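Local structure of phosphoribosylaminoimidazole-succinocarboxamide synthase (Saccharomyces cerevisiae, 2CNQ) at residues A[235-247]-A[254-266]. The protein catalyses the ATP-dependent joining of L-aspartate to the carboxylate of 4-carboxy-5-aminoimidazole ribotide, forming SAICAR in de novo purine biosynthesis. Residues are numbered along the deposited sequence; the frame is centred on the assembly and turned at random.
Sequences VLTPDSSRFWNGA and SQDSYDKQFLRDW. With AMZ (aminoimidazole 4-carboxamide ribonucleotide), chain C; ADP (adenosine-5'-diphosphate), chain F.
Gln255 sets its CB and CG over one face of the Trp244 indole: CB stands 3.4 Å from the centroid of the five-membered ring, almost on the ring normal, a CH-pi contact, while CG covers the same face closer to the middle. A bend at chi2 (-51°) turns the amide away from the ring, and its NE2 bonds to the Lys250 carbonyl. Tyr258 N donates to Phe243 O over 3.0 Å, and the tyrosine ring reaches on to Asn245, with CE2 3.6 Å from CB. Asp259 points toward the strand at Phe243. Its CG sits between backbone N and carbonyl carbon (chi1 54°), which brings OD2 within 2.7 Å of Phe243 N, met on the anti side; OD1 accepts from Gln261 N through its anti lone pair, a capping bond at the turn that leads into the helix. One carboxylate thus ties strand 228-245 to that helix. Lys260 N bonds to Pro238 O, while NZ, modelled in more than one position, lies doubtfully placed among the ADP phosphate oxygens near Ser40 O. Gln261 OE1 takes three N-H groups, none in its carbonyl plane: NE and NH1 of Arg242, side-on and both 2.9 Å away, come from one side and Arg264 NH1 from the other. Arg242 NH2 continues to OP2 of the AMZ phosphate (2.7 Å) and is salt-bridged to Asp215. A leucine in place of Arg242 would probably leave OP2 without this charged partner and Gln261 OE1 with fewer donors to fix its amide. Arg264 NH2 bridges the nucleotides, donating to AMZ O1 and, nearly straight at 178°, to ADP O2A, with NE on O1A. With Arg242 on the AMZ phosphate, Arg264 on both ligands and one amide oxygen joining the two arginines, the contact probably couples the placement of AMZ to that of ADP.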
loop_
_atom_site.group_PDB
_atom_site.type_symbol
_atom_site.label_atom_id
_atom_site.label_comp_id
_atom_site.label_asym_id
_atom_site.label_seq_id
_atom_site.Cartn_x
_atom_site.Cartn_y
_atom_site.Cartn_z
ATOM N N VAL A 235 -3.338 -2.895 1.582
ATOM C CA VAL A 235 -4.467 -2.042 1.300
ATOM C C VAL A 235 -4.438 -0.878 2.239
ATOM O O VAL A 235 -4.468 -1.057 3.437
ATOM C CB VAL A 235 -5.765 -2.802 1.452
ATOM C CG1 VAL A 235 -6.896 -1.891 1.097
ATOM C CG2 VAL A 235 -5.772 -4.037 0.612
ATOM N N LEU A 236 -4.409 0.296 1.648
ATOM C CA LEU A 236 -4.618 1.553 2.346
ATOM C C LEU A 236 -3.766 1.609 3.580
ATOM O O LEU A 236 -4.202 1.921 4.676
ATOM C CB LEU A 236 -6.083 1.777 2.607
ATOM C CG LEU A 236 -6.799 2.220 1.359
ATOM C CD1 LEU A 236 -8.267 1.931 1.467
ATOM C CD2 LEU A 236 -6.563 3.690 1.117
ATOM N N THR A 237 -2.489 1.388 3.362
ATOM C CA THR A 237 -1.518 1.602 4.392
ATOM C C THR A 237 -0.812 2.888 4.107
ATOM O O THR A 237 -0.915 3.454 3.053
ATOM C CB THR A 237 -0.530 0.487 4.483
ATOM O OG1 THR A 237 0.380 0.641 3.402
ATOM C CG2 THR A 237 -1.177 -0.869 4.466
ATOM N N PRO A 238 -0.003 3.357 5.042
ATOM C CA PRO A 238 0.700 4.594 4.803
ATOM C C PRO A 238 1.876 4.411 3.910
ATOM O O PRO A 238 2.463 5.387 3.509
ATOM C CB PRO A 238 1.034 5.103 6.202
ATOM C CG PRO A 238 0.234 4.240 7.129
ATOM C CD PRO A 238 0.130 2.933 6.436
ATOM N N ASP A 239 2.198 3.172 3.544
ATOM C CA ASP A 239 3.101 2.955 2.434
ATOM C C ASP A 239 2.362 3.105 1.129
ATOM O O ASP A 239 2.900 3.637 0.185
ATOM C CB ASP A 239 3.700 1.555 2.465
ATOM C CG ASP A 239 4.918 1.422 3.277
ATOM O OD1 ASP A 239 5.461 0.307 3.301
ATOM O OD2 ASP A 239 5.420 2.393 3.822
ATOM N N SER A 240 1.146 2.626 1.041
ATOM C CA SER A 240 0.443 2.569 -0.207
ATOM C C SER A 240 -0.400 3.787 -0.480
ATOM O O SER A 240 -1.009 3.851 -1.525
ATOM C CB SER A 240 -0.423 1.353 -0.266
ATOM O OG SER A 240 -1.528 1.465 0.567
ATOM N N SER A 241 -0.443 4.728 0.429
ATOM C CA SER A 241 -1.397 5.808 0.376
ATOM C C SER A 241 -0.825 7.045 0.905
ATOM O O SER A 241 0.155 7.024 1.628
ATOM C CB SER A 241 -2.581 5.464 1.271
ATOM O OG SER A 241 -3.002 4.144 1.075
ATOM N N ARG A 242 -1.518 8.138 0.631
ATOM C CA ARG A 242 -1.273 9.379 1.298
ATOM C C ARG A 242 -2.467 9.702 2.126
ATOM O O ARG A 242 -3.589 9.678 1.657
ATOM C CB ARG A 242 -0.992 10.472 0.323
ATOM C CG ARG A 242 0.335 10.321 -0.301
ATOM C CD ARG A 242 0.503 11.325 -1.381
ATOM N NE ARG A 242 1.812 11.194 -1.981
ATOM C CZ ARG A 242 2.044 11.118 -3.268
ATOM N NH1 ARG A 242 3.290 11.108 -3.654
ATOM N NH2 ARG A 242 1.079 11.034 -4.157
ATOM N N PHE A 243 -2.195 9.963 3.390
ATOM C CA PHE A 243 -3.194 10.269 4.361
ATOM C C PHE A 243 -2.948 11.634 4.912
ATOM O O PHE A 243 -1.874 11.900 5.428
ATOM C CB PHE A 243 -3.139 9.272 5.485
ATOM C CG PHE A 243 -3.425 7.884 5.094
ATOM C CD1 PHE A 243 -2.585 6.860 5.461
ATOM C CD2 PHE A 243 -4.556 7.564 4.397
ATOM C CE1 PHE A 243 -2.898 5.548 5.165
ATOM C CE2 PHE A 243 -4.844 6.264 4.078
ATOM C CZ PHE A 243 -4.020 5.252 4.481
ATOM N N TRP A 244 -3.961 12.469 4.814
ATOM C CA TRP A 244 -3.893 13.818 5.286
ATOM C C TRP A 244 -4.883 14.010 6.379
ATOM O O TRP A 244 -5.919 13.412 6.428
ATOM C CB TRP A 244 -4.221 14.767 4.173
ATOM C CG TRP A 244 -3.274 14.717 3.059
ATOM C CD1 TRP A 244 -1.991 14.288 3.084
ATOM C CD2 TRP A 244 -3.524 15.149 1.741
ATOM N NE1 TRP A 244 -1.438 14.425 1.866
ATOM C CE2 TRP A 244 -2.358 14.968 1.020
ATOM C CE3 TRP A 244 -4.646 15.665 1.094
ATOM C CZ2 TRP A 244 -2.254 15.318 -0.299
ATOM C CZ3 TRP A 244 -4.555 15.994 -0.210
ATOM C CH2 TRP A 244 -3.368 15.808 -0.910
ATOM N N ASN A 245 -4.544 14.891 7.280
ATOM C CA ASN A 245 -5.455 15.277 8.315
ATOM C C ASN A 245 -6.492 16.203 7.749
ATOM O O ASN A 245 -6.175 17.245 7.194
ATOM C CB ASN A 245 -4.648 15.941 9.402
ATOM C CG ASN A 245 -5.465 16.292 10.577
ATOM O OD1 ASN A 245 -5.530 15.504 11.528
ATOM N ND2 ASN A 245 -6.070 17.424 10.568
ATOM N N GLY A 246 -7.750 15.837 7.875
ATOM C CA GLY A 246 -8.795 16.638 7.292
ATOM C C GLY A 246 -8.858 18.024 7.849
ATOM O O GLY A 246 -9.101 18.977 7.148
ATOM N N ALA A 247 -8.658 18.133 9.138
ATOM C CA ALA A 247 -8.762 19.423 9.762
ATOM C C ALA A 247 -7.651 20.357 9.371
ATOM O O ALA A 247 -7.856 21.551 9.392
ATOM C CB ALA A 247 -8.809 19.256 11.232
ATOM N N SER A 254 1.027 21.884 0.094
ATOM C CA SER A 254 1.182 20.516 0.500
ATOM C C SER A 254 0.649 20.324 1.893
ATOM O O SER A 254 0.493 21.250 2.653
ATOM C CB SER A 254 2.628 20.112 0.418
ATOM O OG SER A 254 3.376 20.876 1.323
ATOM N N GLN A 255 0.326 19.090 2.190
ATOM C CA GLN A 255 -0.281 18.740 3.435
ATOM C C GLN A 255 0.688 18.048 4.331
ATOM O O GLN A 255 1.638 17.432 3.898
ATOM C CB GLN A 255 -1.448 17.805 3.172
ATOM C CG GLN A 255 -2.441 18.308 2.164
ATOM C CD GLN A 255 -2.907 19.693 2.445
ATOM O OE1 GLN A 255 -3.402 19.971 3.513
ATOM N NE2 GLN A 255 -2.758 20.577 1.511
ATOM N N ASP A 256 0.383 18.074 5.600
ATOM C CA ASP A 256 1.101 17.225 6.524
ATOM C C ASP A 256 0.871 15.781 6.153
ATOM O O ASP A 256 -0.207 15.387 5.778
ATOM C CB ASP A 256 0.602 17.440 7.919
ATOM C CG ASP A 256 0.846 18.818 8.434
ATOM O OD1 ASP A 256 1.670 19.541 7.881
ATOM O OD2 ASP A 256 0.205 19.155 9.430
ATOM N N SER A 257 1.909 14.999 6.281
ATOM C CA SER A 257 1.883 13.621 5.909
ATOM C C SER A 257 1.569 12.733 7.073
ATOM O O SER A 257 2.123 12.906 8.153
ATOM C CB SER A 257 3.338 13.263 5.582
ATOM O OG SER A 257 3.535 11.876 5.511
ATOM N N TYR A 258 0.740 11.744 6.856
ATOM C CA TYR A 258 0.597 10.677 7.802
ATOM C C TYR A 258 0.890 9.382 7.085
ATOM O O TYR A 258 0.123 8.438 7.094
ATOM C CB TYR A 258 -0.760 10.683 8.450
ATOM C CG TYR A 258 -0.925 11.955 9.201
ATOM C CD1 TYR A 258 -0.591 12.022 10.522
ATOM C CD2 TYR A 258 -1.340 13.103 8.571
ATOM C CE1 TYR A 258 -0.635 13.218 11.199
ATOM C CE2 TYR A 258 -1.405 14.300 9.242
ATOM C CZ TYR A 258 -1.048 14.337 10.551
ATOM O OH TYR A 258 -1.083 15.501 11.251
ATOM N N ASP A 259 2.055 9.362 6.452
ATOM C CA ASP A 259 2.343 8.356 5.472
ATOM C C ASP A 259 3.777 8.500 5.056
ATOM O O ASP A 259 4.544 9.260 5.607
ATOM C CB ASP A 259 1.389 8.528 4.303
ATOM C CG ASP A 259 1.440 9.917 3.759
ATOM O OD1 ASP A 259 2.551 10.382 3.484
ATOM O OD2 ASP A 259 0.455 10.604 3.710
ATOM N N LYS A 260 4.156 7.737 4.066
ATOM C CA LYS A 260 5.520 7.695 3.644
ATOM C C LYS A 260 5.982 8.991 3.072
ATOM O O LYS A 260 7.173 9.172 2.924
ATOM C CB LYS A 260 5.707 6.622 2.597
ATOM C CG LYS A 260 7.175 6.276 2.410
ATOM C CD LYS A 260 7.451 5.530 1.143
ATOM C CE LYS A 260 6.795 4.197 1.107
ATOM N NZ LYS A 260 7.501 3.299 0.146
ATOM N N GLN A 261 5.081 9.861 2.666
ATOM C CA GLN A 261 5.506 11.090 2.067
ATOM C C GLN A 261 6.416 11.863 2.989
ATOM O O GLN A 261 7.291 12.557 2.523
ATOM C CB GLN A 261 4.334 11.954 1.643
ATOM C CG GLN A 261 4.729 12.997 0.662
ATOM C CD GLN A 261 5.164 12.375 -0.633
ATOM O OE1 GLN A 261 4.554 11.430 -1.101
ATOM N NE2 GLN A 261 6.228 12.896 -1.214
ATOM N N PHE A 262 6.249 11.739 4.282
ATOM C CA PHE A 262 7.122 12.406 5.191
ATOM C C PHE A 262 8.551 11.995 4.916
ATOM O O PHE A 262 9.450 12.810 4.890
ATOM C CB PHE A 262 6.738 12.017 6.583
ATOM C CG PHE A 262 7.709 12.470 7.582
ATOM C CD1 PHE A 262 8.512 11.557 8.207
ATOM C CD2 PHE A 262 7.864 13.806 7.860
ATOM C CE1 PHE A 262 9.448 11.959 9.109
ATOM C CE2 PHE A 262 8.791 14.214 8.764
ATOM C CZ PHE A 262 9.595 13.286 9.388
ATOM N N LEU A 263 8.778 10.701 4.763
ATOM C CA LEU A 263 10.112 10.204 4.529
ATOM C C LEU A 263 10.569 10.594 3.174
ATOM O O LEU A 263 11.684 11.026 3.010
ATOM C CB LEU A 263 10.147 8.706 4.691
ATOM C CG LEU A 263 11.477 8.094 4.320
ATOM C CD1 LEU A 263 12.605 8.587 5.205
ATOM C CD2 LEU A 263 11.380 6.598 4.336
ATOM N N ARG A 264 9.732 10.436 2.173
ATOM C CA ARG A 264 10.112 10.844 0.840
ATOM C C ARG A 264 10.580 12.265 0.846
ATOM O O ARG A 264 11.610 12.602 0.276
ATOM C CB ARG A 264 8.936 10.717 -0.078
ATOM C CG ARG A 264 8.467 9.330 -0.329
ATOM C CD ARG A 264 7.304 9.366 -1.220
ATOM N NE ARG A 264 6.756 8.045 -1.467
ATOM C CZ ARG A 264 5.503 7.704 -1.260
ATOM N NH1 ARG A 264 4.617 8.566 -0.818
ATOM N NH2 ARG A 264 5.159 6.462 -1.481
ATOM N N ASP A 265 9.798 13.120 1.460
ATOM C CA ASP A 265 10.119 14.512 1.444
ATOM C C ASP A 265 11.371 14.807 2.212
ATOM O O ASP A 265 12.146 15.656 1.810
ATOM C CB ASP A 265 8.954 15.315 1.955
ATOM C CG ASP A 265 7.776 15.355 1.003
ATOM O OD1 ASP A 265 6.744 15.877 1.433
ATOM O OD2 ASP A 265 7.877 14.898 -0.127
ATOM N N TRP A 266 11.573 14.129 3.323
ATOM C CA TRP A 266 12.766 14.328 4.090
ATOM C C TRP A 266 13.967 13.935 3.258
ATOM O O TRP A 266 14.958 14.632 3.209
ATOM C CB TRP A 266 12.733 13.495 5.365
ATOM C CG TRP A 266 13.935 13.690 6.160
ATOM C CD1 TRP A 266 14.183 14.699 7.011
ATOM C CD2 TRP A 266 15.110 12.887 6.121
ATOM N NE1 TRP A 266 15.442 14.581 7.525
ATOM C CE2 TRP A 266 16.026 13.464 7.008
ATOM C CE3 TRP A 266 15.454 11.711 5.489
ATOM C CZ2 TRP A 266 17.278 12.940 7.225
ATOM C CZ3 TRP A 266 16.716 11.201 5.710
ATOM C CH2 TRP A 266 17.595 11.806 6.576
HETATM O O5 AMZ C . 4.299 0.953 -3.964
HETATM C C6 AMZ C . 4.144 1.486 -5.042
HETATM N N2 AMZ C . 4.698 1.045 -6.166
HETATM C C3A AMZ C . 3.296 2.655 -5.173
HETATM C C7A AMZ C . 2.662 3.296 -4.153
HETATM N N3 AMZ C . 2.557 3.026 -2.839
HETATM N N1 AMZ C . 3.048 3.294 -6.329
HETATM C C5 AMZ C . 2.262 4.306 -6.038
HETATM N N AMZ C . 2.030 4.330 -4.706
HETATM C C1 AMZ C . 1.158 5.254 -4.023
HETATM C C2 AMZ C . 1.862 6.424 -3.405
HETATM C C3 AMZ C . 0.789 7.474 -3.398
HETATM O O2 AMZ C . -0.032 7.201 -2.285
HETATM O O1 AMZ C . 2.346 6.074 -2.125
HETATM O O AMZ C . 0.334 5.810 -5.008
HETATM C C AMZ C . 0.048 7.163 -4.688
HETATM C C4 AMZ C . 0.414 8.049 -5.833
HETATM O O3 AMZ C . 1.826 8.175 -5.873
HETATM P P AMZ C . 2.463 9.217 -6.900
HETATM O OP1 AMZ C . 2.277 8.663 -8.273
HETATM O O4 AMZ C . 3.917 9.265 -6.495
HETATM O OP2 AMZ C . 1.777 10.537 -6.758
HETATM P PB ADP F . 9.032 2.611 -2.913
HETATM O O1B ADP F . 10.193 1.676 -2.839
HETATM O O2B ADP F . 8.125 2.379 -4.091
HETATM O O3B ADP F . 8.340 2.701 -1.573
HETATM P PA ADP F . 8.285 5.051 -3.256
HETATM O O1A ADP F . 8.554 6.479 -2.976
HETATM O O2A ADP F . 7.151 4.646 -2.388
HETATM O O3A ADP F . 9.544 4.105 -3.208
HETATM O "O5'" ADP F . 7.801 4.813 -4.725
HETATM C "C5'" ADP F . 6.481 5.178 -5.068
HETATM C "C4'" ADP F . 6.194 5.095 -6.553
HETATM O "O4'" ADP F . 6.988 6.088 -7.193
HETATM C "C3'" ADP F . 6.584 3.743 -7.091
HETATM O "O3'" ADP F . 5.729 3.395 -8.165
HETATM C "C2'" ADP F . 7.977 4.001 -7.572
HETATM O "O2'" ADP F . 8.316 3.138 -8.627
HETATM C "C1'" ADP F . 7.887 5.427 -8.064
HETATM N N9 ADP F . 9.162 6.132 -7.995
HETATM C C8 ADP F . 10.042 6.001 -7.018
HETATM N N7 ADP F . 11.118 6.766 -7.239
HETATM C C5 ADP F . 10.905 7.410 -8.375
HETATM C C6 ADP F . 11.693 8.377 -9.107
HETATM N N6 ADP F . 12.900 8.747 -8.613
HETATM N N1 ADP F . 11.157 8.828 -10.256
HETATM C C2 ADP F . 9.938 8.413 -10.715
HETATM N N3 ADP F . 9.158 7.519 -10.063
HETATM C C4 ADP F . 9.604 6.999 -8.896
HETATM O O HOH W 1 2.620 6.770 0.452
HETATM O O HOH W 2 8.216 1.216 2.326
HETATM O O HOH W 3 2.680 7.835 0.926
HETATM O O HOH W 4 1.004 12.914 2.142
HETATM O O HOH W 5 -2.414 16.468 6.763
HETATM O O HOH W 6 -4.048 18.053 5.460
#